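Local coordinates for protein trans-4-hydroxy-L-proline dehydratase (Clostridioides difficile 70-100-2010, PDB 6VXC) that is a glycyl radical enzyme that dehydrates trans-4-hydroxy-L-proline to (S)-1-pyrroline-5-carboxylate in the anaerobic degradation of hydroxyproline, at residues Q423-N428 with I780-G785; E690-E695 with K708-M713; N701-V706 with Q725-S730; A742-A747 with I756-F761. All coordinates share one frame; numbering follows the deposited sequence.

Contact 1: residues Q423-N428 with I780-G785; sequences QPAFYN and IVRVAG
Arg-782 reaches from the strand just before the glycyl radical loop to Gln-423 and Ala-425 in the segment that leads into strand 426-428. Packing is close only round its guanidinium. CG of Gln-423 lies at the edge of the group, 3.7 Å from Arg-782 NH2, while CB of Ala-425 comes obliquely to Arg-782 NH1 at 3.6 Å. The arginine bends at its second torsion (chi2 66°) and is extended beyond. The Gln-423 and Arg-782 side chains cross at about a right angle, with amide and guanidinium planes 86° apart, and no hydrogen bond joins them: Gln-423 NE2 goes to the carbonyl of Pro-395, and Arg-782 NH2 to Ser-787 OG. NH1 also neighbours the amide of Gln-757, whose orientation is uncertain.

Toward Gly-785, the residue that carries the radical in the activated enzyme but not here, direct packing gives way to a water. It lies at the guanidinium edge, 2.9 Å from Arg-782 NH1 in a weak bond. Tyr-427, whose hydroxyl also bonds the carbonyl of Cys-454, the probable thiyl radical site, completes the link: the water is 3.0 Å from Tyr-427 OH and 2.8 Å from Gly-785 O.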
# COMPACT_ATOMS: atom_id res chain seq x y z
N GLN A 423 -9.43 10.02 -6.34
CA GLN A 423 -8.12 10.35 -6.91
C GLN A 423 -8.17 11.76 -7.48
O GLN A 423 -9.22 12.22 -7.90
CB GLN A 423 -7.72 9.35 -8.03
CG GLN A 423 -7.60 7.91 -7.57
CD GLN A 423 -6.99 7.00 -8.64
OE1 GLN A 423 -6.42 7.47 -9.62
NE2 GLN A 423 -7.10 5.69 -8.43
N PRO A 424 -7.04 12.49 -7.44
CA PRO A 424 -5.77 12.13 -6.80
C PRO A 424 -5.75 12.54 -5.33
O PRO A 424 -6.43 13.49 -4.95
CB PRO A 424 -4.75 12.97 -7.58
CG PRO A 424 -5.54 14.26 -7.87
CD PRO A 424 -6.96 13.78 -8.16
N ALA A 425 -4.96 11.83 -4.53
CA ALA A 425 -4.57 12.35 -3.23
C ALA A 425 -3.43 13.35 -3.43
O ALA A 425 -2.75 13.35 -4.46
CB ALA A 425 -4.13 11.23 -2.30
N PHE A 426 -3.20 14.17 -2.42
CA PHE A 426 -2.19 15.21 -2.44
C PHE A 426 -1.13 14.92 -1.39
O PHE A 426 -1.47 14.68 -0.23
CB PHE A 426 -2.82 16.59 -2.20
CG PHE A 426 -3.93 16.95 -3.18
CD1 PHE A 426 -5.23 16.50 -2.97
CD2 PHE A 426 -3.67 17.73 -4.29
CE1 PHE A 426 -6.25 16.82 -3.87
CE2 PHE A 426 -4.68 18.05 -5.18
CZ PHE A 426 -5.97 17.59 -4.98
N TYR A 427 0.15 14.99 -1.78
CA TYR A 427 1.28 14.77 -0.88
C TYR A 427 2.19 15.99 -0.88
O TYR A 427 2.42 16.60 -1.93
CB TYR A 427 2.11 13.53 -1.28
CG TYR A 427 1.33 12.25 -1.36
CD1 TYR A 427 0.96 11.58 -0.19
CD2 TYR A 427 0.98 11.69 -2.58
CE1 TYR A 427 0.22 10.41 -0.24
CE2 TYR A 427 0.26 10.52 -2.65
CZ TYR A 427 -0.12 9.88 -1.48
OH TYR A 427 -0.83 8.71 -1.55
N ASN A 428 2.74 16.32 0.29
CA ASN A 428 3.57 17.50 0.50
C ASN A 428 5.03 17.16 0.20
O ASN A 428 5.69 16.49 0.98
CB ASN A 428 3.40 18.01 1.93
CG ASN A 428 4.21 19.27 2.21
OD1 ASN A 428 5.04 19.68 1.41
ND2 ASN A 428 3.93 19.91 3.35
N ILE A 780 -17.88 5.14 -7.19
CA ILE A 780 -16.55 5.01 -6.59
C ILE A 780 -16.39 6.08 -5.52
O ILE A 780 -16.81 7.22 -5.71
CB ILE A 780 -15.45 5.14 -7.66
CG1 ILE A 780 -15.53 3.98 -8.67
CG2 ILE A 780 -14.06 5.30 -7.01
CD1 ILE A 780 -14.67 4.17 -9.89
N VAL A 781 -15.83 5.70 -4.36
CA VAL A 781 -15.56 6.64 -3.28
C VAL A 781 -14.14 6.45 -2.77
O VAL A 781 -13.47 5.46 -3.08
CB VAL A 781 -16.56 6.52 -2.10
CG1 VAL A 781 -17.97 6.84 -2.54
CG2 VAL A 781 -16.49 5.16 -1.46
N ARG A 782 -13.69 7.42 -1.98
CA ARG A 782 -12.39 7.36 -1.33
C ARG A 782 -12.52 6.63 0.00
O ARG A 782 -13.36 6.99 0.82
CB ARG A 782 -11.82 8.76 -1.10
CG ARG A 782 -10.32 8.78 -0.78
CD ARG A 782 -9.50 8.31 -1.98
NE ARG A 782 -8.07 8.30 -1.70
CZ ARG A 782 -7.12 8.04 -2.59
NH1 ARG A 782 -5.84 8.06 -2.22
NH2 ARG A 782 -7.44 7.77 -3.85
N VAL A 783 -11.69 5.62 0.21
CA VAL A 783 -11.70 4.83 1.44
C VAL A 783 -10.61 5.38 2.35
O VAL A 783 -10.87 6.26 3.15
CB VAL A 783 -11.55 3.33 1.14
CG1 VAL A 783 -11.59 2.53 2.41
CG2 VAL A 783 -12.68 2.89 0.24
N ALA A 784 -9.37 4.90 2.20
CA ALA A 784 -8.27 5.46 3.00
C ALA A 784 -6.96 5.19 2.26
O ALA A 784 -6.40 4.10 2.37
CB ALA A 784 -8.25 4.89 4.40
N GLY A 785 -6.48 6.19 1.53
CA GLY A 785 -5.30 6.01 0.72
C GLY A 785 -5.52 5.34 -0.61
O GLY A 785 -4.54 5.04 -1.31
O HOH W 1 -3.12 7.13 -2.57

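Contact 2: residues E690-E695 with K708-M713; sequences EGISPE and KSCAKM
A type II' beta turn, Glu-690 to Ser-693, presents Ile-692 to Cys-710 and Met-713 near the C-terminal end of helix 703-711, within the glycine radical region of the chain. Ile-692 supplies nearly all of this side of the contact, and its two branches divide the work. CG1 sits between the backbone N and C branches (chi1 65°), which sends CD1 to the helix, 3.8 Å from Cys-710 CB. The other branch, CG2, meets the end of the Met-713 chain, and CE of Met-713 is 3.7 Å from Ile-692 CG2, with SD equally near. Met-713 leaves its backbone with CG anti to N, runs extended and bends only at its last torsion (chi3 -77°), so that sulfur and methyl together lie against the isoleucine branch.

No hydrogen bond crosses between the segments. The sulfur of Cys-710 is 3.7 Å from Ile-692 O, but that carbonyl is bonded to the hydroxyl of Tyr-625. The apolar cluster is extended by Tyr-748 of helix 734-750, which touches both Ile-692 and Cys-710, and by Ile-575, which touches both Ile-692 and Met-713.

The turn itself is closed twice. Its backbone bond runs from Ser-693 N to Glu-690 O at 3.0 Å, and Ser-693 OG donates to Glu-690 OE1 at 2.6 Å, meeting the carboxylate on its syn side, 35° out of plane.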
# COMPACT_ATOMS: atom_id res chain seq x y z
N GLU A 690 -10.25 6.73 11.31
CA GLU A 690 -9.40 6.39 10.17
C GLU A 690 -8.27 7.41 10.00
O GLU A 690 -8.47 8.62 10.15
CB GLU A 690 -10.22 6.27 8.87
CG GLU A 690 -11.41 7.21 8.76
CD GLU A 690 -11.10 8.64 8.32
OE1 GLU A 690 -10.01 8.89 7.75
OE2 GLU A 690 -11.94 9.52 8.59
N GLY A 691 -7.08 6.91 9.68
CA GLY A 691 -5.90 7.75 9.53
C GLY A 691 -5.68 8.61 10.76
O GLY A 691 -5.87 8.17 11.89
N ILE A 692 -5.30 9.87 10.53
CA ILE A 692 -5.24 10.87 11.60
C ILE A 692 -6.47 11.77 11.58
O ILE A 692 -6.46 12.87 12.15
CB ILE A 692 -3.94 11.71 11.54
CG1 ILE A 692 -3.90 12.56 10.26
CG2 ILE A 692 -2.70 10.82 11.75
CD1 ILE A 692 -2.84 13.64 10.26
N SER A 693 -7.54 11.31 10.94
CA SER A 693 -8.76 12.09 10.83
C SER A 693 -9.45 12.18 12.19
O SER A 693 -9.19 11.38 13.09
CB SER A 693 -9.72 11.43 9.83
OG SER A 693 -9.10 11.14 8.59
N PRO A 694 -10.36 13.14 12.36
CA PRO A 694 -11.14 13.22 13.60
C PRO A 694 -12.08 12.03 13.75
O PRO A 694 -12.44 11.35 12.79
CB PRO A 694 -11.94 14.51 13.44
CG PRO A 694 -11.23 15.29 12.35
CD PRO A 694 -10.62 14.26 11.45
N GLU A 695 -12.49 11.79 15.00
CA GLU A 695 -13.51 10.81 15.31
C GLU A 695 -14.86 11.24 14.72
O GLU A 695 -15.07 12.41 14.40
CB GLU A 695 -13.65 10.64 16.83
CG GLU A 695 -13.09 9.33 17.41
CD GLU A 695 -14.02 8.13 17.22
OE1 GLU A 695 -14.92 8.20 16.35
OE2 GLU A 695 -13.86 7.13 17.94
N LYS A 708 -5.46 22.49 11.18
CA LYS A 708 -4.65 23.05 12.26
C LYS A 708 -4.39 22.02 13.37
O LYS A 708 -3.27 21.91 13.86
CB LYS A 708 -5.33 24.30 12.81
CG LYS A 708 -5.20 25.53 11.91
CD LYS A 708 -5.53 26.79 12.70
CE LYS A 708 -5.88 27.94 11.79
NZ LYS A 708 -6.28 29.13 12.61
N SER A 709 -5.40 21.22 13.73
CA SER A 709 -5.18 20.14 14.69
C SER A 709 -4.17 19.12 14.15
O SER A 709 -3.22 18.74 14.84
CB SER A 709 -6.51 19.45 15.02
OG SER A 709 -7.34 20.19 15.88
N CYS A 710 -4.36 18.67 12.90
CA CYS A 710 -3.47 17.66 12.33
C CYS A 710 -2.04 18.16 12.20
O CYS A 710 -1.10 17.36 12.26
CB CYS A 710 -4.00 17.22 10.96
SG CYS A 710 -5.54 16.31 11.03
N ALA A 711 -1.85 19.45 11.98
CA ALA A 711 -0.49 19.98 11.84
C ALA A 711 0.29 19.98 13.15
O ALA A 711 1.52 20.10 13.12
CB ALA A 711 -0.54 21.40 11.27
N LYS A 712 -0.39 19.81 14.29
CA LYS A 712 0.28 19.76 15.59
C LYS A 712 0.99 18.43 15.82
O LYS A 712 1.80 18.33 16.74
CB LYS A 712 -0.73 20.05 16.71
CG LYS A 712 -1.34 21.45 16.63
CD LYS A 712 -2.48 21.62 17.64
CE LYS A 712 -3.23 22.93 17.40
NZ LYS A 712 -4.35 23.06 18.38
N MET A 713 0.67 17.43 15.01
CA MET A 713 1.44 16.20 14.93
C MET A 713 2.70 16.46 14.10
O MET A 713 2.65 17.14 13.07
CB MET A 713 0.58 15.11 14.30
CG MET A 713 1.19 13.74 14.20
SD MET A 713 0.10 12.57 13.37
CE MET A 713 -1.05 12.22 14.69

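Contact 3: residues N701-V706 with Q725-S730; sequences NGPTAV and QRFAPS
Pro-703, in the first turn of helix 703-711, stands opposite Gln-725 in strand 724-726, their CA atoms 7.7 Å apart, the closest CA pair across the two segments. Gly-702 holds the N-cap position with a positive phi of 93°, and the helix then brings Pro-703 and Val-706, three residues on, to the same side.

Val-706 and Gln-725 extend toward each other from opposite directions. The valine methyl CG2 is 3.6 Å from Gln-725 NE2, and nearly as close to CD and OE1 of the same residue, which puts it over the amide group rather than against one end. The glutamine folds at its second torsion (chi2 -67°) to bring the amide there. Gln-725 OE1 is also 3.8 Å from Pro-703 CB, an apolar approach; the polar partner of that oxygen is NE2 of Gln-807 in the C-terminal tail. Farther along, CG of Pro-703 meets the edge of the Phe-727 ring at CE1, 4.2 Å away, the looser end of the contact.

The contact thus lays the start of helix 703-711 against an outermost strand of the five-stranded mixed sheet. Phe-727 stacks on the ring of the C-terminal Phe-809 and meets Phe-758 of strand 755-759 at about 45°, while backbone bonds tie Gln-725 to Gln-757 and Asn-759 on that strand and Arg-726 to Gln-807 on the tail.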
# COMPACT_ATOMS: atom_id res chain seq x y z
N ASN A 701 -15.92 22.48 13.85
CA ASN A 701 -15.47 23.84 13.63
C ASN A 701 -14.92 24.07 12.22
O ASN A 701 -14.27 25.08 11.98
CB ASN A 701 -14.44 24.21 14.70
CG ASN A 701 -15.10 24.54 16.04
OD1 ASN A 701 -15.54 25.66 16.24
ND2 ASN A 701 -15.19 23.57 16.93
N GLY A 702 -15.19 23.17 11.29
CA GLY A 702 -14.81 23.37 9.91
C GLY A 702 -13.46 22.77 9.56
O GLY A 702 -12.69 22.37 10.43
N PRO A 703 -13.12 22.76 8.26
CA PRO A 703 -11.90 22.05 7.82
C PRO A 703 -10.62 22.78 8.15
O PRO A 703 -9.56 22.14 8.26
CB PRO A 703 -12.10 21.92 6.31
CG PRO A 703 -13.00 23.11 5.96
CD PRO A 703 -13.91 23.29 7.14
N THR A 704 -10.64 24.11 8.26
CA THR A 704 -9.42 24.79 8.67
C THR A 704 -9.03 24.41 10.10
O THR A 704 -7.85 24.18 10.39
CB THR A 704 -9.59 26.30 8.53
OG1 THR A 704 -9.71 26.62 7.15
CG2 THR A 704 -8.37 27.03 9.10
N ALA A 705 -10.02 24.25 10.98
CA ALA A 705 -9.70 23.84 12.34
C ALA A 705 -9.09 22.44 12.36
O ALA A 705 -8.17 22.18 13.14
CB ALA A 705 -10.94 23.90 13.24
N VAL A 706 -9.55 21.53 11.49
CA VAL A 706 -8.97 20.19 11.57
C VAL A 706 -7.55 20.16 10.99
O VAL A 706 -6.68 19.49 11.54
CB VAL A 706 -9.87 19.09 10.94
CG1 VAL A 706 -11.28 19.54 10.60
CG2 VAL A 706 -9.19 18.36 9.82
N GLN A 725 -10.60 14.07 4.22
CA GLN A 725 -11.57 15.14 4.40
C GLN A 725 -12.65 15.00 3.34
O GLN A 725 -12.42 14.41 2.27
CB GLN A 725 -10.92 16.53 4.34
CG GLN A 725 -10.15 16.96 5.62
CD GLN A 725 -11.05 17.16 6.83
OE1 GLN A 725 -11.69 18.20 6.97
NE2 GLN A 725 -11.09 16.17 7.72
N ARG A 726 -13.83 15.51 3.66
CA ARG A 726 -15.01 15.36 2.82
C ARG A 726 -15.73 16.70 2.71
O ARG A 726 -15.89 17.40 3.72
CB ARG A 726 -15.95 14.30 3.41
CG ARG A 726 -17.30 14.26 2.79
CD ARG A 726 -18.26 13.43 3.60
NE ARG A 726 -19.62 13.68 3.14
CZ ARG A 726 -20.72 13.23 3.73
NH1 ARG A 726 -20.64 12.48 4.82
NH2 ARG A 726 -21.90 13.53 3.21
N PHE A 727 -16.17 17.06 1.51
CA PHE A 727 -16.84 18.33 1.26
C PHE A 727 -18.23 18.11 0.70
O PHE A 727 -18.45 17.21 -0.13
CB PHE A 727 -16.06 19.20 0.29
CG PHE A 727 -14.77 19.67 0.83
CD1 PHE A 727 -14.73 20.52 1.91
CD2 PHE A 727 -13.58 19.28 0.24
CE1 PHE A 727 -13.53 20.93 2.43
CE2 PHE A 727 -12.38 19.71 0.74
CZ PHE A 727 -12.36 20.53 1.84
N ALA A 728 -19.15 18.95 1.12
CA ALA A 728 -20.45 19.01 0.47
C ALA A 728 -20.25 19.38 -1.00
O ALA A 728 -19.46 20.29 -1.29
CB ALA A 728 -21.34 20.05 1.16
N PRO A 729 -20.90 18.70 -1.93
CA PRO A 729 -20.71 19.07 -3.35
C PRO A 729 -21.06 20.52 -3.64
O PRO A 729 -20.40 21.15 -4.48
CB PRO A 729 -21.63 18.09 -4.09
CG PRO A 729 -21.80 16.92 -3.12
CD PRO A 729 -21.77 17.52 -1.75
N SER A 730 -22.01 21.11 -2.93
CA SER A 730 -22.40 22.47 -3.28
C SER A 730 -21.33 23.50 -2.92
O SER A 730 -21.30 24.58 -3.52
CB SER A 730 -23.72 22.84 -2.61
OG SER A 730 -23.68 22.61 -1.22

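Contact 4: residues A742-A747 with I756-F761; sequences ANLVRA and IQFNVF
Leu-744 and Val-745 of helix 734-750 pack on Ile-756 and Phe-758 of strand 755-759; the axes of helix segment 742-747 and strand segment 756-759 approach to 10.1 Å and run nearly antiparallel at 153°. This is the helix-on-strand layer of a beta-alpha-beta crossover: strand 724-726 leads into the helix, which returns the chain to the neighbouring, parallel strand 755-759. Ile-756 and Phe-758, two apart along the strand, both face the helix, while CB of Gln-757 between them points away.

Leu-744 and Val-745 each touch both strand residues through one methyl. CG2 of Val-745 lies in the plane of the Phe-758 ring, at its edge, 3.8 Å from CZ. Val-745 CG2 is also 4.0 Å from Ile-756 CG2. With its CG1 anti to the backbone N (chi1 173°), the valine turns CG2 toward both strand side chains. Leu-744 CD2 comes obliquely to Phe-758 at CE1, 4.0 Å away, and reaches CD1 of Ile-756 at 4.2 Å, the two aliphatic chains crossing at about a right angle. Ile-707 of helix 703-711 adds to the same layer, touching both Leu-744 and Ile-756.

All four side chains are buried and no hydrogen bond joins the two segments. Their cohesion therefore rests on dispersion and exclusion of water, with a methyl at the aromatic edge and no polar pair to fix direction.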
# COMPACT_ATOMS: atom_id res chain seq x y z
N ALA A 742 -7.81 24.14 -3.38
CA ALA A 742 -6.39 24.41 -3.58
C ALA A 742 -5.80 25.13 -2.38
O ALA A 742 -4.69 24.82 -1.95
CB ALA A 742 -6.19 25.24 -4.85
N ASN A 743 -6.51 26.11 -1.85
CA ASN A 743 -6.01 26.87 -0.72
C ASN A 743 -5.90 26.01 0.53
O ASN A 743 -4.99 26.21 1.34
CB ASN A 743 -6.90 28.08 -0.46
CG ASN A 743 -6.73 29.18 -1.51
OD1 ASN A 743 -5.82 29.13 -2.33
ND2 ASN A 743 -7.60 30.20 -1.45
N LEU A 744 -6.86 25.10 0.74
CA LEU A 744 -6.79 24.23 1.91
C LEU A 744 -5.56 23.32 1.83
O LEU A 744 -4.85 23.14 2.83
CB LEU A 744 -8.07 23.40 2.01
CG LEU A 744 -8.23 22.58 3.31
CD1 LEU A 744 -8.56 23.49 4.50
CD2 LEU A 744 -9.24 21.46 3.18
N VAL A 745 -5.29 22.78 0.66
CA VAL A 745 -4.10 21.95 0.47
C VAL A 745 -2.84 22.74 0.80
O VAL A 745 -1.99 22.28 1.57
CB VAL A 745 -4.07 21.38 -0.96
CG1 VAL A 745 -2.75 20.65 -1.23
CG2 VAL A 745 -5.24 20.42 -1.16
N ARG A 746 -2.72 23.94 0.22
CA ARG A 746 -1.57 24.81 0.45
C ARG A 746 -1.44 25.20 1.92
O ARG A 746 -0.32 25.30 2.45
CB ARG A 746 -1.67 26.10 -0.39
CG ARG A 746 -1.54 25.95 -1.89
CD ARG A 746 -0.12 26.00 -2.35
NE ARG A 746 -0.04 26.17 -3.80
CZ ARG A 746 0.97 25.72 -4.53
NH1 ARG A 746 1.97 25.08 -3.93
NH2 ARG A 746 0.97 25.87 -5.84
N ALA A 747 -2.56 25.51 2.57
CA ALA A 747 -2.50 25.90 3.97
C ALA A 747 -1.98 24.75 4.81
O ALA A 747 -1.03 24.91 5.59
CB ALA A 747 -3.89 26.33 4.46
N ILE A 756 -3.29 14.88 2.21
CA ILE A 756 -4.73 15.07 2.33
C ILE A 756 -5.39 14.55 1.05
O ILE A 756 -4.82 14.65 -0.04
CB ILE A 756 -5.08 16.56 2.63
CG1 ILE A 756 -6.54 16.73 3.08
CG2 ILE A 756 -4.77 17.47 1.45
CD1 ILE A 756 -6.80 18.10 3.68
N GLN A 757 -6.59 14.00 1.20
CA GLN A 757 -7.37 13.49 0.08
C GLN A 757 -8.85 13.71 0.38
O GLN A 757 -9.25 13.74 1.55
CB GLN A 757 -7.08 12.02 -0.18
CG GLN A 757 -7.49 11.12 0.97
CD GLN A 757 -6.91 9.72 0.85
OE1 GLN A 757 -5.86 9.52 0.23
NE2 GLN A 757 -7.62 8.74 1.40
N PHE A 758 -9.67 13.83 -0.66
CA PHE A 758 -11.04 14.33 -0.52
C PHE A 758 -12.09 13.35 -1.05
O PHE A 758 -11.92 12.73 -2.10
CB PHE A 758 -11.22 15.67 -1.26
CG PHE A 758 -10.25 16.74 -0.82
CD1 PHE A 758 -10.25 17.19 0.50
CD2 PHE A 758 -9.35 17.29 -1.73
CE1 PHE A 758 -9.36 18.18 0.91
CE2 PHE A 758 -8.45 18.28 -1.33
CZ PHE A 758 -8.46 18.73 -0.01
N ASN A 759 -13.17 13.22 -0.29
CA ASN A 759 -14.45 12.75 -0.81
C ASN A 759 -15.33 13.95 -1.14
O ASN A 759 -15.35 14.93 -0.40
CB ASN A 759 -15.17 11.84 0.20
CG ASN A 759 -14.87 10.37 -0.02
OD1 ASN A 759 -14.95 9.86 -1.14
ND2 ASN A 759 -14.56 9.66 1.05
N VAL A 760 -16.05 13.86 -2.26
CA VAL A 760 -17.07 14.85 -2.61
C VAL A 760 -18.27 14.10 -3.16
O VAL A 760 -18.36 13.85 -4.37
CB VAL A 760 -16.54 15.86 -3.64
CG1 VAL A 760 -17.60 16.95 -3.96
CG2 VAL A 760 -15.24 16.46 -3.18
N PHE A 761 -19.20 13.71 -2.30
CA PHE A 761 -20.32 12.91 -2.75
C PHE A 761 -21.62 13.45 -2.17
O PHE A 761 -21.63 14.16 -1.16
CB PHE A 761 -20.15 11.42 -2.41
CG PHE A 761 -19.95 11.11 -0.93
CD1 PHE A 761 -21.01 11.20 -0.03
CD2 PHE A 761 -18.72 10.68 -0.47
CE1 PHE A 761 -20.83 10.89 1.32
CE2 PHE A 761 -18.52 10.36 0.88
CZ PHE A 761 -19.58 10.47 1.77

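All four contacts are buried, but they lie at different depths: the centre of contact 1 lies about 12 Å from that of the chain, the centre of contact 3 about 26 Å, and contacts 2 and 4 lie between. Contacts 1, 3 and 4 reach the same five-stranded sheet, through strands 426-428, 724-726 and 755-759; contacts 2 and 3 share helix 703-711, gripping its C-terminal and N-terminal ends. Chemistry changes with place. Contact 1, beside the radical site, uses a guanidinium and a bridging water; contact 3 mixes an amide with apolar groups; contacts 2 and 4 are apolar across their interfaces. Contact 4 is coupled to contact 1 by Asn-759 OD1, 2.9 Å from Arg-782 N.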